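Local atomic coordinates of nucleotide-binding protein, universal stress protein UspA family (PDB entry 3S3T), a protein that binds ATP and, as a member of the universal stress protein family, probably serves in the cell's response to stress. Residues N7-V12 against N35-Y40; L111-A116 against N141-R146. One frame throughout, in Å; residues are numbered along the deposited sequence.

Interaction 1 of 2, residues N7-V12 against N35-Y40; sequences NILVPV and NLTALY. With ATP (adenosine-5'-triphosphate), chain I.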
# COMPACT_ATOMS: atom_id res chain seq x y z
N ASN A 7 13.62 2.08 -24.33
CA ASN A 7 13.65 3.41 -23.73
C ASN A 7 13.43 3.31 -22.24
O ASN A 7 12.29 3.19 -21.80
CB ASN A 7 12.54 4.28 -24.35
CG ASN A 7 12.79 4.61 -25.79
OD1 ASN A 7 13.54 5.54 -26.08
ND2 ASN A 7 12.17 3.88 -26.71
N ILE A 8 14.50 3.36 -21.46
CA ILE A 8 14.48 3.14 -20.01
C ILE A 8 14.55 4.46 -19.25
O ILE A 8 15.27 5.37 -19.64
CB ILE A 8 15.69 2.25 -19.58
CG1 ILE A 8 15.68 0.91 -20.35
CG2 ILE A 8 15.72 1.96 -18.04
CD1 ILE A 8 16.94 0.05 -20.17
N LEU A 9 13.80 4.54 -18.14
CA LEU A 9 13.78 5.69 -17.27
C LEU A 9 14.28 5.25 -15.92
O LEU A 9 13.86 4.20 -15.39
CB LEU A 9 12.35 6.25 -17.12
CG LEU A 9 12.21 7.51 -16.25
CD1 LEU A 9 12.95 8.73 -16.80
CD2 LEU A 9 10.74 7.84 -16.13
N VAL A 10 15.24 5.99 -15.38
CA VAL A 10 15.72 5.75 -14.04
C VAL A 10 15.58 7.06 -13.22
O VAL A 10 16.42 7.93 -13.29
CB VAL A 10 17.13 5.14 -13.97
CG1 VAL A 10 18.20 5.98 -14.70
CG2 VAL A 10 17.49 4.90 -12.50
N PRO A 11 14.47 7.18 -12.47
CA PRO A 11 14.35 8.33 -11.59
C PRO A 11 15.35 8.18 -10.44
O PRO A 11 15.41 7.12 -9.80
CB PRO A 11 12.88 8.27 -11.14
CG PRO A 11 12.19 7.40 -12.12
CD PRO A 11 13.25 6.38 -12.48
N VAL A 12 16.13 9.23 -10.17
CA VAL A 12 17.00 9.22 -9.01
C VAL A 12 16.76 10.40 -8.06
O VAL A 12 16.51 11.52 -8.50
CB VAL A 12 18.49 9.29 -9.45
CG1 VAL A 12 18.92 8.01 -10.12
CG2 VAL A 12 18.69 10.48 -10.38
N ASN A 35 17.82 3.24 -25.13
CA ASN A 35 18.04 4.61 -24.71
C ASN A 35 17.83 4.65 -23.20
O ASN A 35 17.02 3.88 -22.65
CB ASN A 35 17.11 5.59 -25.44
CG ASN A 35 17.27 5.54 -26.95
OD1 ASN A 35 18.38 5.52 -27.49
ND2 ASN A 35 16.14 5.52 -27.65
N LEU A 36 18.60 5.51 -22.52
CA LEU A 36 18.52 5.65 -21.08
C LEU A 36 18.31 7.11 -20.71
O LEU A 36 18.96 7.98 -21.28
CB LEU A 36 19.78 5.09 -20.40
CG LEU A 36 19.84 5.07 -18.87
CD1 LEU A 36 18.66 4.31 -18.29
CD2 LEU A 36 21.18 4.47 -18.40
N THR A 37 17.35 7.37 -19.81
CA THR A 37 17.14 8.72 -19.26
C THR A 37 17.19 8.65 -17.72
O THR A 37 16.46 7.86 -17.14
CB THR A 37 15.76 9.26 -19.66
OG1 THR A 37 15.73 9.41 -21.09
CG2 THR A 37 15.47 10.64 -18.99
N ALA A 38 18.07 9.45 -17.10
CA ALA A 38 18.06 9.69 -15.63
C ALA A 38 17.29 10.96 -15.32
O ALA A 38 17.49 12.01 -15.98
CB ALA A 38 19.45 9.75 -15.07
N LEU A 39 16.36 10.86 -14.37
CA LEU A 39 15.47 11.97 -14.03
C LEU A 39 15.56 12.27 -12.54
O LEU A 39 15.25 11.40 -11.74
CB LEU A 39 14.03 11.63 -14.38
CG LEU A 39 12.89 12.53 -13.85
CD1 LEU A 39 12.97 14.02 -14.42
CD2 LEU A 39 11.59 11.90 -14.18
N TYR A 40 16.00 13.47 -12.17
CA TYR A 40 15.90 13.94 -10.78
C TYR A 40 14.77 14.95 -10.65
O TYR A 40 14.74 15.96 -11.37
CB TYR A 40 17.22 14.61 -10.37
CG TYR A 40 17.32 15.01 -8.90
CD1 TYR A 40 16.63 16.12 -8.40
CD2 TYR A 40 18.12 14.28 -8.01
CE1 TYR A 40 16.71 16.46 -7.05
CE2 TYR A 40 18.23 14.66 -6.66
CZ TYR A 40 17.54 15.70 -6.19
OH TYR A 40 17.69 16.01 -4.87
PG ATP I . 9.49 8.00 1.60
O1G ATP I . 9.70 9.19 0.69
O2G ATP I . 9.58 8.38 3.05
O3G ATP I . 8.23 7.18 1.36
PB ATP I . 12.18 7.14 0.82
O1B ATP I . 13.13 6.29 1.63
O2B ATP I . 12.54 8.57 0.58
O3B ATP I . 10.74 6.98 1.48
PA ATP I . 11.39 6.84 -1.96
O1A ATP I . 11.14 8.32 -2.00
O2A ATP I . 10.24 6.00 -2.33
O3A ATP I . 11.98 6.34 -0.57
O5' ATP I . 12.63 6.58 -3.01
C5' ATP I . 12.70 5.33 -3.70
C4' ATP I . 13.28 5.54 -5.10
O4' ATP I . 12.40 6.46 -5.73
C3' ATP I . 14.65 6.20 -5.12
O3' ATP I . 15.71 5.28 -4.95
C2' ATP I . 14.58 6.87 -6.47
O2' ATP I . 14.84 5.86 -7.44
C1' ATP I . 13.13 7.33 -6.58
N9 ATP I . 12.97 8.72 -6.17
C8 ATP I . 12.65 9.19 -4.92
N7 ATP I . 12.62 10.54 -4.91
C5 ATP I . 12.92 10.93 -6.16
C6 ATP I . 13.08 12.22 -6.82
N6 ATP I . 12.89 13.34 -6.10
N1 ATP I . 13.41 12.24 -8.16
C2 ATP I . 13.59 11.08 -8.82
N3 ATP I . 13.50 9.86 -8.28
C4 ATP I . 13.16 9.75 -6.98
O HOH W 1 15.34 6.99 -22.22
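Asn-7 and Asn-35 lie side by side at the start of the two strands, joined through their amides. From CB of Asn-7 the chain runs to CG and on to OD1, which lies 3.6 Å from Asn-35 CB and accepts a nearly straight hydrogen bond of 3.0 Å from Asn-35 ND2, while ND2 of Asn-7, the other branch, is hydrogen-bonded to a residue adjoining the segments. The donor sits above the carbonyl plane of Asn-7, while the acceptor lies in the amide plane of Asn-35, the two amides being turned 51° apart. With an alanine here the acceptor for Asn-35 ND2 is gone, and the Asn-35 amide, still held at its oxygen by Asn-85, would probably be freer to turn. Further along, Thr-37 N and a water both donate to Ile-8 O, and the same water lies 2.7 Å from Thr-37 OG1, tying side chain to backbone. Strands 7-11 and 35-43 with helix 16-32 form a parallel beta-alpha-beta unit at the centre of the Rossmann-like fold of the HUP clan. On the face toward that helix, Leu-36 CD1 touches Ile-8 CG2 and Val-10 CG1; the leucine CG stands anti to the backbone N (chi1 -176°), which brings its tip back over the neighbouring strand. On the other face Leu-9 CD1 meets Thr-37 CG2 at 3.8 Å and Leu-39 CB at 3.9 Å, against Tyr-102 of helix 95-105. At the C-terminal ends, Val-12 N donates to Leu-39 O. Pro-11 O accepts a 2.7 Å hydrogen bond from the ribose O2' of ATP, and Pro-11 CB lies 3.3 Å from adenine N3.

Interaction 2 of 2, residues L111-A116 against N141-R146; sequences LIVLGA and NVIVIR. With ATP (adenosine-5'-triphosphate), chain I.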
# COMPACT_ATOMS: atom_id res chain seq x y z
N LEU A 111 10.50 0.73 -19.53
CA LEU A 111 10.94 0.31 -18.22
C LEU A 111 11.22 1.51 -17.35
O LEU A 111 11.88 2.47 -17.79
CB LEU A 111 12.24 -0.48 -18.31
CG LEU A 111 12.79 -1.14 -17.05
CD1 LEU A 111 11.77 -2.13 -16.41
CD2 LEU A 111 14.13 -1.88 -17.40
N ILE A 112 10.82 1.43 -16.09
CA ILE A 112 11.27 2.39 -15.10
C ILE A 112 12.07 1.61 -14.06
O ILE A 112 11.62 0.53 -13.61
CB ILE A 112 10.08 3.10 -14.41
CG1 ILE A 112 9.17 3.83 -15.42
CG2 ILE A 112 10.62 4.10 -13.34
CD1 ILE A 112 7.91 4.53 -14.77
N VAL A 113 13.28 2.11 -13.74
CA VAL A 113 14.16 1.48 -12.78
C VAL A 113 14.18 2.37 -11.52
O VAL A 113 14.42 3.54 -11.59
CB VAL A 113 15.59 1.29 -13.37
CG1 VAL A 113 16.52 0.68 -12.34
CG2 VAL A 113 15.54 0.43 -14.68
N LEU A 114 13.93 1.78 -10.36
CA LEU A 114 13.82 2.54 -9.08
C LEU A 114 14.61 1.88 -7.99
O LEU A 114 14.69 0.65 -7.90
CB LEU A 114 12.34 2.59 -8.61
CG LEU A 114 11.36 3.41 -9.46
CD1 LEU A 114 9.92 2.97 -9.18
CD2 LEU A 114 11.52 4.94 -9.28
N GLY A 115 15.15 2.68 -7.08
CA GLY A 115 15.66 2.12 -5.84
C GLY A 115 14.49 1.73 -4.97
O GLY A 115 13.43 2.34 -5.01
N ALA A 116 14.66 0.72 -4.14
CA ALA A 116 13.59 0.38 -3.20
C ALA A 116 13.26 1.53 -2.20
O ALA A 116 12.09 1.80 -1.93
CB ALA A 116 13.94 -0.87 -2.46
N ASN A 141 6.55 -1.73 -17.49
CA ASN A 141 7.25 -2.56 -16.50
C ASN A 141 8.05 -1.67 -15.53
O ASN A 141 8.54 -0.60 -15.92
CB ASN A 141 8.24 -3.49 -17.20
CG ASN A 141 7.60 -4.59 -18.02
OD1 ASN A 141 6.38 -4.78 -18.02
ND2 ASN A 141 8.44 -5.37 -18.70
N VAL A 142 8.14 -2.09 -14.27
CA VAL A 142 8.89 -1.39 -13.26
C VAL A 142 9.73 -2.40 -12.44
O VAL A 142 9.22 -3.41 -12.00
CB VAL A 142 7.99 -0.61 -12.32
CG1 VAL A 142 8.84 0.07 -11.24
CG2 VAL A 142 7.02 0.41 -13.12
N ILE A 143 11.02 -2.13 -12.34
CA ILE A 143 11.91 -2.96 -11.55
C ILE A 143 12.39 -2.13 -10.37
O ILE A 143 12.79 -0.96 -10.47
CB ILE A 143 13.10 -3.56 -12.35
CG1 ILE A 143 14.02 -4.42 -11.48
CG2 ILE A 143 13.99 -2.47 -12.99
CD1 ILE A 143 15.06 -5.17 -12.30
N VAL A 144 12.43 -2.81 -9.25
CA VAL A 144 12.85 -2.23 -7.98
C VAL A 144 14.19 -2.85 -7.59
O VAL A 144 14.32 -4.11 -7.46
CB VAL A 144 11.81 -2.51 -6.91
CG1 VAL A 144 12.29 -2.05 -5.49
CG2 VAL A 144 10.42 -1.86 -7.25
N ILE A 145 15.16 -1.97 -7.37
CA ILE A 145 16.54 -2.37 -7.09
C ILE A 145 16.87 -2.23 -5.59
O ILE A 145 16.72 -1.15 -5.00
CB ILE A 145 17.53 -1.51 -7.86
CG1 ILE A 145 17.17 -1.46 -9.37
CG2 ILE A 145 18.98 -2.04 -7.65
CD1 ILE A 145 17.15 -2.84 -10.03
N ARG A 146 17.35 -3.32 -5.00
CA ARG A 146 17.91 -3.33 -3.67
C ARG A 146 19.07 -4.31 -3.51
O ARG A 146 19.61 -4.36 -2.42
CB ARG A 146 16.83 -3.71 -2.66
CG ARG A 146 16.10 -4.98 -2.98
CD ARG A 146 15.22 -5.43 -1.83
NE ARG A 146 14.13 -4.53 -1.46
CZ ARG A 146 12.86 -4.69 -1.84
NH1 ARG A 146 12.52 -5.69 -2.66
NH2 ARG A 146 11.92 -3.85 -1.40
OXT ARG A 146 19.48 -5.10 -4.39
PG ATP I . 9.49 8.00 1.60
O1G ATP I . 9.70 9.19 0.69
O2G ATP I . 9.58 8.38 3.05
O3G ATP I . 8.23 7.18 1.36
PB ATP I . 12.18 7.14 0.82
O1B ATP I . 13.13 6.29 1.63
O2B ATP I . 12.54 8.57 0.58
O3B ATP I . 10.74 6.98 1.48
PA ATP I . 11.39 6.84 -1.96
O1A ATP I . 11.14 8.32 -2.00
O2A ATP I . 10.24 6.00 -2.33
O3A ATP I . 11.98 6.34 -0.57
O5' ATP I . 12.63 6.58 -3.01
C5' ATP I . 12.70 5.33 -3.70
C4' ATP I . 13.28 5.54 -5.10
O4' ATP I . 12.40 6.46 -5.73
C3' ATP I . 14.65 6.20 -5.12
O3' ATP I . 15.71 5.28 -4.95
C2' ATP I . 14.58 6.87 -6.47
O2' ATP I . 14.84 5.86 -7.44
C1' ATP I . 13.13 7.33 -6.58
N9 ATP I . 12.97 8.72 -6.17
C8 ATP I . 12.65 9.19 -4.92
N7 ATP I . 12.62 10.54 -4.91
C5 ATP I . 12.92 10.93 -6.16
C6 ATP I . 13.08 12.22 -6.82
N6 ATP I . 12.89 13.34 -6.10
N1 ATP I . 13.41 12.24 -8.16
C2 ATP I . 13.59 11.08 -8.82
N3 ATP I . 13.50 9.86 -8.28
C4 ATP I . 13.16 9.75 -6.98
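Val-113 and Ile-143 lie side by side and point the same way, their CG2 methyls 3.7 Å apart. They belong to the last parallel beta-alpha-beta unit of the Rossmann-like fold, in which helix 129-137 joins strand 111-115 to strand 141-145. Five backbone hydrogen bonds, from Ile-112 N to Asn-141 O at one end to Ala-116 N to Ile-145 O at the other, hold the strands in register. On the same face, packed on helix 16-32, Val-113 and Ile-145 cross at a slant, so that the other valine methyl, CG1, meets Ile-145 CG1. On the opposite face Leu-114 is turned across Val-142: its CG lies anti to the carbonyl carbon (chi1 -68°), CD1 reaches Val-142 CG1 at 3.7 Å, and CD2 lies 3.9 Å from O2' of the ATP ribose. Past the strand end, Ala-116 CB packs on Val-144 CG1 at 3.6 Å and comes obliquely to the guanidinium of Arg-146, which is hydrogen-bonded to Val-135 O and Cys-140 O of a neighbouring subunit. Residues 142-144 pair antiparallel with a strand of that subunit, carrying the sheet across the interface. At Gly-115 a side chain would collide with ribose O3', and Gly-115 N donates a 3.2 Å hydrogen bond to ATP O2', 166° at the hydrogen.

Interactions 1 and 2 follow one another along the chain, each pairing the two strands of a beta-alpha-beta unit, and their centres lie about 11 Å apart in one parallel sheet of strand order 3-2-1-4-5. Strands 7-11 and 111-115 are neighbours, and Leu-9 probably bonds through its N to Leu-111 O and through its O to Val-113 N, so the two contacts form a continuous run of four strands. Helix 16-32 covers side chains of both. Their C-terminal ends open on the same ATP, whose O2' donates to Pro-11 O of interaction 1 and accepts from Gly-115 N of interaction 2, placing the nucleotide across the junction of the two units.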